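Local coordinates for protein acetolactate synthase isozyme 1 large subunit (Escherichia coli, PDB 6LPI) that is the large subunit of a thiamine diphosphate-dependent enzyme of the acetohydroxy-acid synthase family and holds thiamine diphosphate, magnesium and FAD, at residues B[467-479]-B[490-502]. Sequence-based numbering, arbitrary orientation.
Sequences ILMNNEALGLVHQ and FAATYPGKINFMQ. With MG (magnesium ion), chain K; TPP (thiamine diphosphate), chain J.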
loop_
_atom_site.group_PDB
_atom_site.type_symbol
_atom_site.label_atom_id
_atom_site.label_comp_id
_atom_site.label_asym_id
_atom_site.label_seq_id
_atom_site.Cartn_x
_atom_site.Cartn_y
_atom_site.Cartn_z
ATOM N N ILE B 467 -9.115 -18.241 -8.260
ATOM C CA ILE B 467 -9.113 -19.455 -7.455
ATOM C C ILE B 467 -9.939 -19.172 -6.206
ATOM O O ILE B 467 -9.457 -18.578 -5.238
ATOM C CB ILE B 467 -7.696 -19.925 -7.122
ATOM C CG1 ILE B 467 -6.893 -20.134 -8.407
ATOM C CG2 ILE B 467 -7.729 -21.190 -6.299
ATOM C CD1 ILE B 467 -5.583 -19.397 -8.431
ATOM N N LEU B 468 -11.195 -19.599 -6.238
ATOM C CA LEU B 468 -12.156 -19.275 -5.198
ATOM C C LEU B 468 -12.176 -20.398 -4.163
ATOM O O LEU B 468 -12.563 -21.530 -4.469
ATOM C CB LEU B 468 -13.533 -19.046 -5.817
ATOM C CG LEU B 468 -14.759 -19.044 -4.904
ATOM C CD1 LEU B 468 -14.696 -17.865 -3.959
ATOM C CD2 LEU B 468 -16.012 -18.943 -5.740
ATOM N N MET B 469 -11.726 -20.099 -2.944
ATOM C CA MET B 469 -11.915 -20.997 -1.805
ATOM C C MET B 469 -13.203 -20.552 -1.132
ATOM O O MET B 469 -13.245 -19.499 -0.492
ATOM C CB MET B 469 -10.740 -20.933 -0.831
ATOM C CG MET B 469 -9.387 -20.937 -1.486
ATOM S SD MET B 469 -8.100 -21.497 -0.362
ATOM C CE MET B 469 -6.639 -20.805 -1.159
ATOM N N ASN B 470 -14.244 -21.344 -1.273
ATOM C CA ASN B 470 -15.578 -20.958 -0.835
ATOM C C ASN B 470 -15.841 -21.774 0.423
ATOM O O ASN B 470 -16.123 -22.970 0.350
ATOM C CB ASN B 470 -16.590 -21.239 -1.941
ATOM C CG ASN B 470 -18.019 -21.226 -1.458
ATOM O OD1 ASN B 470 -18.310 -20.758 -0.352
ATOM N ND2 ASN B 470 -18.920 -21.772 -2.271
ATOM N N ASN B 471 -15.700 -21.125 1.579
ATOM C CA ASN B 471 -15.974 -21.698 2.895
ATOM C C ASN B 471 -17.411 -21.498 3.357
ATOM O O ASN B 471 -17.741 -21.902 4.480
ATOM C CB ASN B 471 -15.019 -21.105 3.942
ATOM C CG ASN B 471 -15.106 -19.602 4.029
ATOM O OD1 ASN B 471 -15.880 -18.968 3.324
ATOM N ND2 ASN B 471 -14.287 -19.021 4.881
ATOM N N GLU B 472 -18.264 -20.911 2.515
ATOM C CA GLU B 472 -19.602 -20.439 2.884
ATOM C C GLU B 472 -19.588 -19.793 4.269
ATOM O O GLU B 472 -20.294 -20.193 5.193
ATOM C CB GLU B 472 -20.631 -21.558 2.734
ATOM C CG GLU B 472 -20.384 -22.307 1.397
ATOM C CD GLU B 472 -21.575 -23.088 0.853
ATOM O OE1 GLU B 472 -21.807 -23.036 -0.385
ATOM O OE2 GLU B 472 -22.329 -23.669 1.666
ATOM N N ALA B 473 -18.742 -18.767 4.376
ATOM C CA ALA B 473 -18.442 -18.047 5.608
ATOM C C ALA B 473 -17.604 -16.810 5.281
ATOM O O ALA B 473 -16.864 -16.778 4.288
ATOM C CB ALA B 473 -17.703 -18.934 6.620
ATOM N N LEU B 474 -17.696 -15.803 6.160
ATOM C CA LEU B 474 -16.703 -14.740 6.127
ATOM C C LEU B 474 -15.375 -15.379 6.488
ATOM O O LEU B 474 -14.521 -15.532 5.615
ATOM C CB LEU B 474 -17.088 -13.586 7.046
ATOM C CG LEU B 474 -18.289 -12.826 6.451
ATOM C CD1 LEU B 474 -18.971 -11.880 7.415
ATOM C CD2 LEU B 474 -17.829 -12.039 5.213
ATOM N N GLY B 475 -15.186 -15.833 7.709
ATOM C CA GLY B 475 -14.121 -16.809 7.842
ATOM C C GLY B 475 -12.978 -16.349 8.704
ATOM O O GLY B 475 -12.564 -17.059 9.623
ATOM N N LEU B 476 -12.399 -15.199 8.370
ATOM C CA LEU B 476 -11.441 -14.607 9.288
ATOM C C LEU B 476 -12.191 -14.108 10.518
ATOM O O LEU B 476 -11.739 -14.288 11.658
ATOM C CB LEU B 476 -10.673 -13.503 8.570
ATOM C CG LEU B 476 -9.317 -12.982 9.032
ATOM C CD1 LEU B 476 -9.459 -11.987 10.158
ATOM C CD2 LEU B 476 -8.462 -14.157 9.422
ATOM N N VAL B 477 -13.381 -13.537 10.293
ATOM C CA VAL B 477 -14.303 -13.228 11.384
ATOM C C VAL B 477 -14.713 -14.511 12.095
ATOM O O VAL B 477 -14.668 -14.594 13.321
ATOM C CB VAL B 477 -15.536 -12.465 10.858
ATOM C CG1 VAL B 477 -16.604 -12.387 11.920
ATOM C CG2 VAL B 477 -15.176 -11.071 10.385
ATOM N N HIS B 478 -15.086 -15.544 11.329
ATOM C CA HIS B 478 -15.492 -16.830 11.912
ATOM C C HIS B 478 -14.448 -17.340 12.898
ATOM O O HIS B 478 -14.777 -17.854 13.978
ATOM C CB HIS B 478 -15.699 -17.840 10.781
ATOM C CG HIS B 478 -16.264 -19.158 11.203
ATOM N ND1 HIS B 478 -15.562 -20.064 11.969
ATOM C CD2 HIS B 478 -17.452 -19.746 10.917
ATOM C CE1 HIS B 478 -16.303 -21.143 12.158
ATOM N NE2 HIS B 478 -17.453 -20.975 11.529
ATOM N N GLN B 479 -13.175 -17.159 12.558
ATOM C CA GLN B 479 -12.115 -17.642 13.417
ATOM C C GLN B 479 -11.935 -16.725 14.617
ATOM O O GLN B 479 -11.754 -17.209 15.739
ATOM C CB GLN B 479 -10.830 -17.793 12.596
ATOM C CG GLN B 479 -9.548 -17.973 13.395
ATOM C CD GLN B 479 -8.391 -18.351 12.484
ATOM O OE1 GLN B 479 -8.566 -18.491 11.275
ATOM N NE2 GLN B 479 -7.230 -18.600 13.064
ATOM N N PHE B 490 -21.350 -15.351 14.775
ATOM C CA PHE B 490 -22.579 -14.615 14.533
ATOM C C PHE B 490 -22.396 -13.730 13.299
ATOM O O PHE B 490 -21.326 -13.140 13.095
ATOM C CB PHE B 490 -22.953 -13.770 15.747
ATOM C CG PHE B 490 -24.130 -12.876 15.519
ATOM C CD1 PHE B 490 -25.388 -13.398 15.373
ATOM C CD2 PHE B 490 -23.973 -11.506 15.440
ATOM C CE1 PHE B 490 -26.470 -12.588 15.170
ATOM C CE2 PHE B 490 -25.063 -10.688 15.236
ATOM C CZ PHE B 490 -26.314 -11.240 15.103
ATOM N N ALA B 491 -23.430 -13.687 12.452
ATOM C CA ALA B 491 -23.453 -12.826 11.269
ATOM C C ALA B 491 -22.256 -13.057 10.340
ATOM O O ALA B 491 -21.851 -12.153 9.595
ATOM C CB ALA B 491 -23.521 -11.359 11.689
ATOM N N ALA B 492 -21.697 -14.273 10.350
ATOM C CA ALA B 492 -20.502 -14.582 9.574
ATOM C C ALA B 492 -20.641 -15.830 8.706
ATOM O O ALA B 492 -19.633 -16.314 8.176
ATOM C CB ALA B 492 -19.289 -14.733 10.501
ATOM N N THR B 493 -21.848 -16.359 8.537
ATOM C CA THR B 493 -22.069 -17.557 7.743
ATOM C C THR B 493 -23.101 -17.263 6.660
ATOM O O THR B 493 -23.874 -16.306 6.770
ATOM C CB THR B 493 -22.527 -18.731 8.623
ATOM O OG1 THR B 493 -23.461 -18.254 9.599
ATOM C CG2 THR B 493 -21.340 -19.340 9.336
ATOM N N TYR B 494 -23.037 -18.039 5.572
ATOM C CA TYR B 494 -23.948 -18.002 4.435
ATOM C C TYR B 494 -24.629 -19.360 4.268
ATOM O O TYR B 494 -24.035 -20.396 4.587
ATOM C CB TYR B 494 -23.203 -17.662 3.143
ATOM C CG TYR B 494 -22.419 -16.378 3.136
ATOM C CD1 TYR B 494 -23.032 -15.138 3.253
ATOM C CD2 TYR B 494 -21.035 -16.416 3.034
ATOM C CE1 TYR B 494 -22.270 -13.960 3.248
ATOM C CE2 TYR B 494 -20.275 -15.257 3.030
ATOM C CZ TYR B 494 -20.886 -14.038 3.133
ATOM O OH TYR B 494 -20.079 -12.920 3.110
ATOM N N PRO B 495 -25.856 -19.394 3.738
ATOM C CA PRO B 495 -26.566 -20.684 3.601
ATOM C C PRO B 495 -26.033 -21.606 2.513
ATOM O O PRO B 495 -26.197 -22.830 2.621
ATOM C CB PRO B 495 -28.006 -20.261 3.282
ATOM C CG PRO B 495 -28.071 -18.775 3.586
ATOM C CD PRO B 495 -26.702 -18.254 3.354
ATOM N N GLY B 496 -25.406 -21.068 1.472
ATOM C CA GLY B 496 -24.941 -21.891 0.375
ATOM C C GLY B 496 -25.988 -22.080 -0.700
ATOM O O GLY B 496 -26.035 -23.137 -1.342
ATOM N N LYS B 497 -26.822 -21.071 -0.935
ATOM C CA LYS B 497 -27.744 -21.076 -2.056
ATOM C C LYS B 497 -27.313 -20.050 -3.094
ATOM O O LYS B 497 -28.143 -19.459 -3.787
ATOM C CB LYS B 497 -29.166 -20.800 -1.569
ATOM N N ILE B 498 -26.000 -19.882 -3.239
ATOM C CA ILE B 498 -25.394 -19.086 -4.295
ATOM C C ILE B 498 -24.564 -20.028 -5.154
ATOM O O ILE B 498 -23.723 -20.763 -4.628
ATOM C CB ILE B 498 -24.524 -17.963 -3.711
ATOM C CG1 ILE B 498 -25.418 -16.942 -3.011
ATOM C CG2 ILE B 498 -23.692 -17.312 -4.807
ATOM C CD1 ILE B 498 -26.771 -16.727 -3.682
ATOM N N ASN B 499 -24.804 -20.029 -6.458
ATOM C CA ASN B 499 -24.020 -20.841 -7.376
ATOM C C ASN B 499 -23.005 -19.937 -8.068
ATOM O O ASN B 499 -23.366 -19.133 -8.933
ATOM C CB ASN B 499 -24.938 -21.546 -8.373
ATOM C CG ASN B 499 -24.182 -22.379 -9.389
ATOM O OD1 ASN B 499 -23.024 -22.129 -9.717
ATOM N ND2 ASN B 499 -24.835 -23.405 -9.868
ATOM N N PHE B 500 -21.730 -20.088 -7.704
ATOM C CA PHE B 500 -20.690 -19.232 -8.269
ATOM C C PHE B 500 -20.318 -19.608 -9.704
ATOM O O PHE B 500 -19.933 -18.727 -10.484
ATOM C CB PHE B 500 -19.450 -19.269 -7.379
ATOM C CG PHE B 500 -19.570 -18.428 -6.145
ATOM C CD1 PHE B 500 -19.318 -17.070 -6.185
ATOM C CD2 PHE B 500 -19.952 -19.001 -4.936
ATOM C CE1 PHE B 500 -19.426 -16.289 -5.030
ATOM C CE2 PHE B 500 -20.070 -18.227 -3.787
ATOM C CZ PHE B 500 -19.806 -16.868 -3.840
ATOM N N MET B 501 -20.411 -20.889 -10.072
ATOM C CA MET B 501 -20.140 -21.281 -11.454
ATOM C C MET B 501 -21.158 -20.656 -12.401
ATOM O O MET B 501 -20.799 -20.114 -13.455
ATOM C CB MET B 501 -20.166 -22.800 -11.587
ATOM C CG MET B 501 -18.874 -23.478 -11.219
ATOM S SD MET B 501 -18.870 -23.651 -9.425
ATOM C CE MET B 501 -20.539 -24.241 -9.141
ATOM N N GLN B 502 -22.442 -20.730 -12.042
ATOM C CA GLN B 502 -23.471 -20.086 -12.841
ATOM C C GLN B 502 -23.154 -18.617 -13.049
ATOM O O GLN B 502 -23.257 -18.101 -14.168
ATOM C CB GLN B 502 -24.839 -20.257 -12.180
ATOM C CG GLN B 502 -25.997 -20.045 -13.158
ATOM C CD GLN B 502 -27.253 -20.822 -12.789
ATOM O OE1 GLN B 502 -28.108 -21.064 -13.638
ATOM N NE2 GLN B 502 -27.368 -21.213 -11.523
HETATM MG MG MG K . -14.479 -17.719 2.340
HETATM N "N1'" TPP J . -15.651 -5.381 5.255
HETATM C "C2'" TPP J . -14.681 -5.041 4.330
HETATM C CM2 TPP J . -15.011 -4.214 3.123
HETATM N "N3'" TPP J . -13.380 -5.445 4.496
HETATM C "C4'" TPP J . -13.011 -6.172 5.593
HETATM N "N4'" TPP J . -11.728 -6.516 5.694
HETATM C "C5'" TPP J . -13.981 -6.524 6.536
HETATM C "C6'" TPP J . -15.301 -6.123 6.353
HETATM C "C7'" TPP J . -13.620 -7.365 7.744
HETATM N N3 TPP J . -13.229 -8.669 7.277
HETATM C C2 TPP J . -11.918 -9.026 7.071
HETATM S S1 TPP J . -11.717 -10.514 6.534
HETATM C C5 TPP J . -13.311 -10.775 6.545
HETATM C C4 TPP J . -14.052 -9.695 6.957
HETATM C CM4 TPP J . -15.540 -9.734 7.038
HETATM C C6 TPP J . -13.821 -12.125 6.103
HETATM C C7 TPP J . -13.267 -12.528 4.737
HETATM O O7 TPP J . -14.279 -13.229 4.047
HETATM P PA TPP J . -13.935 -14.215 2.816
HETATM O O1A TPP J . -13.911 -13.475 1.506
HETATM O O2A TPP J . -15.004 -15.291 2.853
HETATM O O3A TPP J . -12.454 -14.799 3.055
HETATM P PB TPP J . -12.143 -16.148 3.918
HETATM O O1B TPP J . -10.888 -16.818 3.357
HETATM O O2B TPP J . -11.937 -15.863 5.386
HETATM O O3B TPP J . -13.347 -17.066 3.860
#
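A473 and T493 bring the two backbones together in a single beta bridge, their CA atoms 4.2 Å apart, where the loop leaving strand 464-470 meets the loop 490-499. One hydrogen bond crosses, from L474 N to A492 O (2.8 Å, 161° at the hydrogen); A473 CA also turns its hydrogen to A492 O. Here is a worked example of how a loop that binds thiamine diphosphate is backed by a later piece of chain: N471 OD1 coordinates the magnesium ion, with D444 and two diphosphate oxygens of thiamine diphosphate. With CG anti to the carbonyl carbon and beside the backbone N (chi1 -71°), the L474 side chain is set between the loop 490-499 and thiamine diphosphate: CD1 reaches A491 O and lies 4.2 Å from A492 CB, while CD2 meets Y494 OH and methyl CM4 of thiamine diphosphate. V477 divides likewise, CG1 on A492 CB at 3.8 Å and CG2 on CM4. The Y494 ring lies obliquely along the backbone of E472 and A473, and the E472 carboxylate packs on G496 CA. Farther along, L468 CD2 sits over one face of the F500 ring, 4.0 Å from its centroid, a CH-pi contact; I498 CG2 lies over the opposite face, toward the rim. N470 OD1 accepts from E472 N in an Asx turn, while its ND2 hydrogen-bonds to H537 NE2. Strand 464-470 runs between 438-443 and 534-539 in the parallel sheet of the C-terminal thiamine diphosphate-binding domain; F500, opening helix 500-506, rests on L535 of strand 534-539, and G475 occupies the N-cap position of helix 476-484.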